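Local structure of putrescine aminotransferase (Halomonas elongata DSM 2581, 6GWI) at residues G398-C401 with R402-F406; P18-F22 with K23-E27; K87-H90 with P91-R95. The protein probably transfers the amino group of putrescine or related amines to a keto acceptor, with pyridoxal-5'-phosphate as cofactor. One frame throughout, in Å; residues are numbered along the deposited sequence.

Contact 1 of 3, residues G398-C401 with R402-F406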
loop_
_atom_site.group_PDB
_atom_site.type_symbol
_atom_site.label_atom_id
_atom_site.label_comp_id
_atom_site.label_asym_id
_atom_site.label_seq_id
_atom_site.Cartn_x
_atom_site.Cartn_y
_atom_site.Cartn_z
ATOM N N GLY B 398 22.050 -10.981 -20.045
ATOM C CA GLY B 398 20.881 -11.420 -19.300
ATOM C C GLY B 398 19.576 -10.966 -19.930
ATOM O O GLY B 398 18.629 -11.747 -20.055
ATOM N N ASN B 399 19.507 -9.694 -20.334
ATOM C CA ASN B 399 18.299 -9.196 -20.984
ATOM C C ASN B 399 18.043 -9.922 -22.298
ATOM O O ASN B 399 16.888 -10.188 -22.654
ATOM C CB ASN B 399 18.407 -7.690 -21.222
ATOM C CG ASN B 399 18.448 -6.898 -19.933
ATOM O OD1 ASN B 399 18.134 -7.416 -18.861
ATOM N ND2 ASN B 399 18.825 -5.631 -20.032
ATOM N N LEU B 400 19.105 -10.230 -23.047
ATOM C CA LEU B 400 18.942 -10.980 -24.287
ATOM C C LEU B 400 18.387 -12.371 -24.011
ATOM O O LEU B 400 17.448 -12.821 -24.677
ATOM C CB LEU B 400 20.277 -11.072 -25.028
ATOM C CG LEU B 400 20.253 -11.886 -26.324
ATOM C CD1 LEU B 400 19.234 -11.328 -27.310
ATOM C CD2 LEU B 400 21.640 -11.912 -26.951
ATOM N N CYS B 401 18.967 -13.075 -23.035
ATOM C CA CYS B 401 18.436 -14.380 -22.656
ATOM C C CYS B 401 16.985 -14.271 -22.206
ATOM O O CYS B 401 16.156 -15.120 -22.550
ATOM C CB CYS B 401 19.292 -14.994 -21.550
ATOM S SG CYS B 401 18.856 -16.700 -21.157
ATOM N N ARG B 402 16.663 -13.229 -21.432
ATOM C CA ARG B 402 15.294 -13.017 -20.970
ATOM C C ARG B 402 14.328 -12.860 -22.139
ATOM O O ARG B 402 13.245 -13.457 -22.149
ATOM C CB ARG B 402 15.245 -11.781 -20.071
ATOM C CG ARG B 402 13.850 -11.343 -19.652
ATOM C CD ARG B 402 13.879 -9.903 -19.173
ATOM N NE ARG B 402 14.100 -8.988 -20.289
ATOM C CZ ARG B 402 14.497 -7.728 -20.161
ATOM N NH1 ARG B 402 14.727 -7.221 -18.957
ATOM N NH2 ARG B 402 14.668 -6.977 -21.241
ATOM N N ASP B 403 14.680 -12.016 -23.111
ATOM C CA ASP B 403 13.790 -11.784 -24.244
ATOM C C ASP B 403 13.681 -13.028 -25.117
ATOM O O ASP B 403 12.614 -13.313 -25.674
ATOM C CB ASP B 403 14.282 -10.590 -25.063
ATOM C CG ASP B 403 14.309 -9.305 -24.257
ATOM O OD1 ASP B 403 13.601 -9.230 -23.234
ATOM O OD2 ASP B 403 15.031 -8.369 -24.651
ATOM N N LEU B 404 14.778 -13.773 -25.262
ATOM C CA LEU B 404 14.728 -15.012 -26.027
ATOM C C LEU B 404 13.907 -16.080 -25.315
ATOM O O LEU B 404 13.273 -16.910 -25.974
ATOM C CB LEU B 404 16.142 -15.519 -26.302
ATOM C CG LEU B 404 16.929 -14.736 -27.356
ATOM C CD1 LEU B 404 18.365 -15.238 -27.424
ATOM C CD2 LEU B 404 16.266 -14.827 -28.729
ATOM N N CYS B 405 13.921 -16.093 -23.979
ATOM C CA CYS B 405 13.054 -17.007 -23.244
ATOM C C CYS B 405 11.590 -16.703 -23.522
ATOM O O CYS B 405 10.801 -17.602 -23.837
ATOM C CB CYS B 405 13.351 -16.919 -21.749
ATOM S SG CYS B 405 14.829 -17.824 -21.266
ATOM N N PHE B 406 11.211 -15.427 -23.423
ATOM C CA PHE B 406 9.829 -15.048 -23.683
ATOM C C PHE B 406 9.431 -15.412 -25.107
ATOM O O PHE B 406 8.325 -15.914 -25.345
ATOM C CB PHE B 406 9.645 -13.550 -23.434
ATOM C CG PHE B 406 8.227 -13.083 -23.580
ATOM C CD1 PHE B 406 7.776 -12.546 -24.774
ATOM C CD2 PHE B 406 7.339 -13.192 -22.524
ATOM C CE1 PHE B 406 6.467 -12.123 -24.909
ATOM C CE2 PHE B 406 6.032 -12.768 -22.653
ATOM C CZ PHE B 406 5.596 -12.235 -23.847
#
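The amide of Asn399 lies against one face of the Arg402 guanidinium, the two planes only 11° apart and the side chains running the same way. Asn399 CB sits over the rim of the guanidinium, 3.8 Å from Arg402 NH2. Asn399 OD1 is 3.4 Å from Arg402 NH1, but the angle is poor: this is stacking, and OD1 spends its hydrogen bond on Ser414 OG. At the guanidinium edge, in its plane, lies the Asp403 carboxylate. Arg402 grips it side-on, NE 3.0 Å and NH2 3.2 Å from the same Asp403 OD1, both from one face of the carboxylate; the bend of the arginine chain at chi3 (71°) turns its end back to this neighbour. All this decorates one turn of helix 397-407, whose i to i+4 backbone bonds run from Arg402 N to Gly398 O through Cys405 N to Cys401 O. On another flank, where helix 429-450 packs, Leu400 and Leu404 lie alongside each other, Leu400 CG 4.0 Å from Leu404 CD1. Cys401 SG and Cys405 SG stand 4.2 Å apart in apolar contact, too far for a disulfide. Arg402 also packs on Arg413, Ser414 and Met419, and on Lys87 of the second subunit.

Contact 2 of 3, residues P18-F22 with K23-E27. With EDO (1,2-ethanediol), chain E.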
loop_
_atom_site.group_PDB
_atom_site.type_symbol
_atom_site.label_atom_id
_atom_site.label_comp_id
_atom_site.label_asym_id
_atom_site.label_seq_id
_atom_site.Cartn_x
_atom_site.Cartn_y
_atom_site.Cartn_z
ATOM N N PRO B 18 4.883 0.405 -13.279
ATOM C CA PRO B 18 5.969 0.263 -12.301
ATOM C C PRO B 18 7.303 -0.065 -12.957
ATOM O O PRO B 18 7.368 -0.792 -13.951
ATOM C CB PRO B 18 5.507 -0.908 -11.418
ATOM C CG PRO B 18 4.046 -1.047 -11.657
ATOM C CD PRO B 18 3.769 -0.531 -13.032
ATOM N N PHE B 19 8.376 0.436 -12.347
ATOM C CA PHE B 19 9.753 0.112 -12.726
ATOM C C PHE B 19 9.900 0.013 -14.246
ATOM O O PHE B 19 10.267 -1.024 -14.801
ATOM C CB PHE B 19 10.217 -1.187 -12.059
ATOM C CG PHE B 19 10.472 -1.063 -10.577
ATOM C CD1 PHE B 19 9.443 -1.250 -9.666
ATOM C CD2 PHE B 19 11.740 -0.772 -10.096
ATOM C CE1 PHE B 19 9.673 -1.142 -8.302
ATOM C CE2 PHE B 19 11.974 -0.660 -8.733
ATOM C CZ PHE B 19 10.940 -0.845 -7.836
ATOM N N THR B 20 9.594 1.120 -14.918
ATOM C CA THR B 20 9.516 1.129 -16.371
ATOM C C THR B 20 10.183 2.369 -16.947
ATOM O O THR B 20 10.042 3.471 -16.410
ATOM C CB THR B 20 8.047 1.073 -16.832
ATOM O OG1 THR B 20 7.498 -0.218 -16.537
ATOM C CG2 THR B 20 7.924 1.337 -18.319
ATOM N N ASP B 21 10.910 2.170 -18.046
ATOM C CA ASP B 21 11.384 3.255 -18.906
ATOM C C ASP B 21 10.190 3.639 -19.775
ATOM O O ASP B 21 9.936 3.037 -20.820
ATOM C CB ASP B 21 12.582 2.801 -19.734
ATOM C CG ASP B 21 13.179 3.919 -20.586
ATOM O OD1 ASP B 21 14.416 3.931 -20.768
ATOM O OD2 ASP B 21 12.422 4.777 -21.076
ATOM N N PHE B 22 9.431 4.640 -19.318
ATOM C CA PHE B 22 8.167 4.978 -19.966
ATOM C C PHE B 22 8.365 5.225 -21.452
ATOM O O PHE B 22 7.624 4.702 -22.291
ATOM C CB PHE B 22 7.554 6.221 -19.319
ATOM C CG PHE B 22 7.336 6.099 -17.846
ATOM C CD1 PHE B 22 6.624 5.035 -17.323
ATOM C CD2 PHE B 22 7.850 7.050 -16.980
ATOM C CE1 PHE B 22 6.423 4.923 -15.964
ATOM C CE2 PHE B 22 7.655 6.943 -15.619
ATOM C CZ PHE B 22 6.940 5.876 -15.109
ATOM N N LYS B 23 9.381 6.019 -21.796
ATOM C CA LYS B 23 9.584 6.406 -23.186
ATOM C C LYS B 23 9.920 5.196 -24.047
ATOM O O LYS B 23 9.319 4.987 -25.107
ATOM C CB LYS B 23 10.690 7.456 -23.268
ATOM C CG LYS B 23 10.850 8.076 -24.637
ATOM C CD LYS B 23 12.089 8.945 -24.707
ATOM C CE LYS B 23 12.191 9.637 -26.055
ATOM N NZ LYS B 23 13.296 10.626 -26.064
ATOM N N ALA B 24 10.876 4.379 -23.600
ATOM C CA ALA B 24 11.277 3.209 -24.372
ATOM C C ALA B 24 10.101 2.268 -24.591
ATOM O O ALA B 24 9.877 1.784 -25.706
ATOM C CB ALA B 24 12.419 2.479 -23.662
ATOM N N LEU B 25 9.332 1.997 -23.535
ATOM C CA LEU B 25 8.220 1.063 -23.671
ATOM C C LEU B 25 7.152 1.611 -24.611
ATOM O O LEU B 25 6.569 0.858 -25.399
ATOM C CB LEU B 25 7.620 0.753 -22.299
ATOM C CG LEU B 25 6.466 -0.253 -22.324
ATOM C CD1 LEU B 25 6.928 -1.591 -22.892
ATOM C CD2 LEU B 25 5.870 -0.431 -20.938
ATOM N N GLY B 26 6.878 2.915 -24.542
ATOM C CA GLY B 26 5.931 3.511 -25.470
ATOM C C GLY B 26 6.347 3.345 -26.919
ATOM O O GLY B 26 5.502 3.174 -27.803
ATOM N N GLU B 27 7.655 3.399 -27.188
ATOM C CA GLU B 27 8.137 3.249 -28.554
ATOM C C GLU B 27 8.102 1.803 -29.031
ATOM O O GLU B 27 7.850 1.556 -30.216
ATOM C CB GLU B 27 9.566 3.795 -28.669
ATOM C CG GLU B 27 9.656 5.312 -28.624
ATOM C CD GLU B 27 11.066 5.814 -28.368
ATOM O OE1 GLU B 27 11.956 4.991 -28.069
ATOM O OE2 GLU B 27 11.285 7.038 -28.471
HETATM C C1 EDO E . 3.586 2.345 -22.916
HETATM O O1 EDO E . 2.428 1.521 -22.741
HETATM C C2 EDO E . 3.863 3.091 -21.618
HETATM O O2 EDO E . 5.267 3.332 -21.475
#
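A side-chain N-cap starts helix 22-28: Asp21, the last residue before it, turns its carboxylate to the first turn and accepts from a backbone N-H there. Asp21 OD2 accepts a hydrogen bond from Ala24 N at 3.0 Å, almost straight (172°), the donor standing well above the carboxylate plane. With CG anti to the backbone N (chi1 -176°), the carboxylate swings in front of the helix, and the methyl of Ala24 rests 3.5 Å from Asp21 CG. The backbone of Asp21 joins in, its O accepting from Leu25 N at 3.0 Å; the next i to i+4 bond joins Gly26 N to Phe22 O. A molecule of 1,2-ethanediol, probably picked up from the crystallisation medium, adds a weak bond from its O2 to Phe22 O and lies beside Leu25.

Thr20 and Asp21, just before the helix, are extended. Thr20 CG2 meets Leu25 CD2 at 3.8 Å, the two side chains crossing obliquely, while Thr20 OG1 turns back to Pro18 O, 2.7 Å away and reached from above the carbonyl plane. Thr20 O lies over the centre of the Phe22 ring, 3.8 Å above its plane. Thr20 and Asp21 continue an antiparallel ladder with a strand of the second subunit, and Phe22 packs on Phe314 of that subunit, so the cap forms where the chain leaves an intersubunit sheet.

A carboxylate at the start of a helix faces the positive end of its dipole and an N-H that no preceding turn can satisfy; both would tend to stabilise the ionised form of Asp21, and its bond to Ala24 N probably helps set where the helix begins.

Contact 3 of 3, residues K87-H90 with P91-R95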
loop_
_atom_site.group_PDB
_atom_site.type_symbol
_atom_site.label_atom_id
_atom_site.label_comp_id
_atom_site.label_asym_id
_atom_site.label_seq_id
_atom_site.Cartn_x
_atom_site.Cartn_y
_atom_site.Cartn_z
ATOM N N LYS B 87 -13.039 0.574 16.543
ATOM C CA LYS B 87 -13.191 -0.503 17.523
ATOM C C LYS B 87 -13.955 -1.670 16.899
ATOM O O LYS B 87 -14.841 -2.265 17.518
ATOM C CB LYS B 87 -13.891 -0.010 18.794
ATOM C CG LYS B 87 -13.156 1.101 19.553
ATOM C CD LYS B 87 -13.980 1.592 20.746
ATOM C CE LYS B 87 -13.225 2.617 21.589
ATOM N NZ LYS B 87 -14.072 3.209 22.670
ATOM N N THR B 88 -13.616 -1.985 15.645
ATOM C CA THR B 88 -14.337 -2.972 14.858
ATOM C C THR B 88 -13.381 -3.984 14.246
ATOM O O THR B 88 -12.219 -3.681 13.960
ATOM C CB THR B 88 -15.133 -2.338 13.701
ATOM O OG1 THR B 88 -14.329 -1.336 13.061
ATOM C CG2 THR B 88 -16.436 -1.736 14.190
ATOM N N THR B 89 -13.903 -5.187 14.025
ATOM C CA THR B 89 -13.252 -6.202 13.211
ATOM C C THR B 89 -14.335 -6.869 12.370
ATOM O O THR B 89 -15.500 -6.459 12.387
ATOM C CB THR B 89 -12.487 -7.212 14.078
ATOM O OG1 THR B 89 -11.679 -8.049 13.237
ATOM C CG2 THR B 89 -13.444 -8.083 14.891
ATOM N N HIS B 90 -13.954 -7.897 11.622
ATOM C CA HIS B 90 -14.915 -8.677 10.856
ATOM C C HIS B 90 -14.426 -10.110 10.789
ATOM O O HIS B 90 -13.249 -10.382 11.073
ATOM C CB HIS B 90 -15.126 -8.093 9.452
ATOM C CG HIS B 90 -13.858 -7.730 8.747
ATOM N ND1 HIS B 90 -12.951 -8.673 8.318
ATOM C CD2 HIS B 90 -13.346 -6.528 8.390
ATOM C CE1 HIS B 90 -11.936 -8.069 7.725
ATOM N NE2 HIS B 90 -12.149 -6.766 7.759
ATOM N N PRO B 91 -15.292 -11.061 10.439
ATOM C CA PRO B 91 -14.939 -12.491 10.556
ATOM C C PRO B 91 -13.706 -12.862 9.748
ATOM O O PRO B 91 -12.872 -13.647 10.225
ATOM C CB PRO B 91 -16.190 -13.214 10.031
ATOM C CG PRO B 91 -17.307 -12.262 10.291
ATOM C CD PRO B 91 -16.724 -10.875 10.120
ATOM N N PRO B 92 -13.553 -12.361 8.515
ATOM C CA PRO B 92 -12.344 -12.728 7.754
ATOM C C PRO B 92 -11.055 -12.317 8.444
ATOM O O PRO B 92 -10.114 -13.117 8.518
ATOM C CB PRO B 92 -12.540 -12.002 6.416
ATOM C CG PRO B 92 -14.029 -11.891 6.279
ATOM C CD PRO B 92 -14.508 -11.605 7.682
ATOM N N ALA B 93 -10.988 -11.090 8.963
ATOM C CA ALA B 93 -9.794 -10.657 9.679
ATOM C C ALA B 93 -9.507 -11.568 10.866
ATOM O O ALA B 93 -8.371 -12.016 11.060
ATOM C CB ALA B 93 -9.966 -9.213 10.151
ATOM N N VAL B 94 -10.536 -11.877 11.656
ATOM C CA VAL B 94 -10.344 -12.719 12.833
ATOM C C VAL B 94 -9.769 -14.069 12.424
ATOM O O VAL B 94 -8.760 -14.533 12.969
ATOM C CB VAL B 94 -11.674 -12.888 13.592
ATOM C CG1 VAL B 94 -11.508 -13.829 14.790
ATOM C CG2 VAL B 94 -12.210 -11.536 14.032
ATOM N N ARG B 95 -10.412 -14.719 11.454
ATOM C CA ARG B 95 -10.011 -16.063 11.055
ATOM C C ARG B 95 -8.643 -16.068 10.380
ATOM O O ARG B 95 -7.846 -16.986 10.600
ATOM C CB ARG B 95 -11.095 -16.650 10.146
ATOM C CG ARG B 95 -12.416 -16.883 10.893
ATOM C CD ARG B 95 -13.521 -17.473 10.024
ATOM N NE ARG B 95 -13.836 -16.609 8.888
ATOM C CZ ARG B 95 -15.041 -16.490 8.333
ATOM N NH1 ARG B 95 -16.078 -17.169 8.810
ATOM N NH2 ARG B 95 -15.210 -15.676 7.300
#
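His90 turns the ND1-CE1 side of its imidazole to the first turn of helix 91-103. His90 CE1 touches the methyl of Ala93 at 3.3 Å, and His90 ND1 lies 3.2 Å from Ala93 N, which sits near the plane of the ring at its edge. Pro92 crosses the imidazole at about a right angle, its CD 3.4 Å from His90 ND1. The first torsion of His90 (chi1 46°) sets CG between the backbone N and the carbonyl carbon, a crowded position that brings the ND1-CE1 edge of the ring up to the helix start. Replacing the imidazole by the methyl of an alanine is likely to leave the Ala93 methyl and the Pro92 ring without their neighbour and to open a gap beside the first turn.

His90 is the N-cap residue, and its carbonyl begins the helical bonding: Val94 N reaches His90 O at 3.2 Å, with an N-H...O angle of 168°. Pro91 and Pro92 suit these first positions, where a backbone nitrogen needs no hydrogen to give to a preceding turn.

One residue earlier, Thr89 leans on the same turn. Thr89 OG1 lies 3.6 Å from Val94 CG2 and 3.7 Å from Ala93 CB, the Thr89 and Val94 side chains crossing at about a right angle. That hydroxyl is hydrogen-bonded to Asp11 of the second subunit, and weakly to His15 of the same subunit, which probably helps hold it in place.

Strand 88-89 pairs in parallel with a strand of the second subunit, and Val33 of that subunit packs on His90 and Pro91. Within its own chain, helix 324-339 borders the turn, Pro324 touching both His90 and Pro92 and Ala327 touching Pro92.

Two of the three sites are helix starts at the dimer interface: contacts 2 and 3 each lead from a short strand, paired with the second subunit, into the start of a helix. Their centres are about 41 Å apart within the chain, yet the dimer brings them together: Lys87 of the second subunit, a residue of contact 3 in that copy, is met by both contact 1 and contact 2. Contact 1 lies within a helix, its centre about 17 Å from that of contact 2 and about 45 Å from that of contact 3. The side chains of Thr20 and His90 each lie about 14 Å from a bound pyridoxal-5'-phosphate, outside the immediate cofactor pocket.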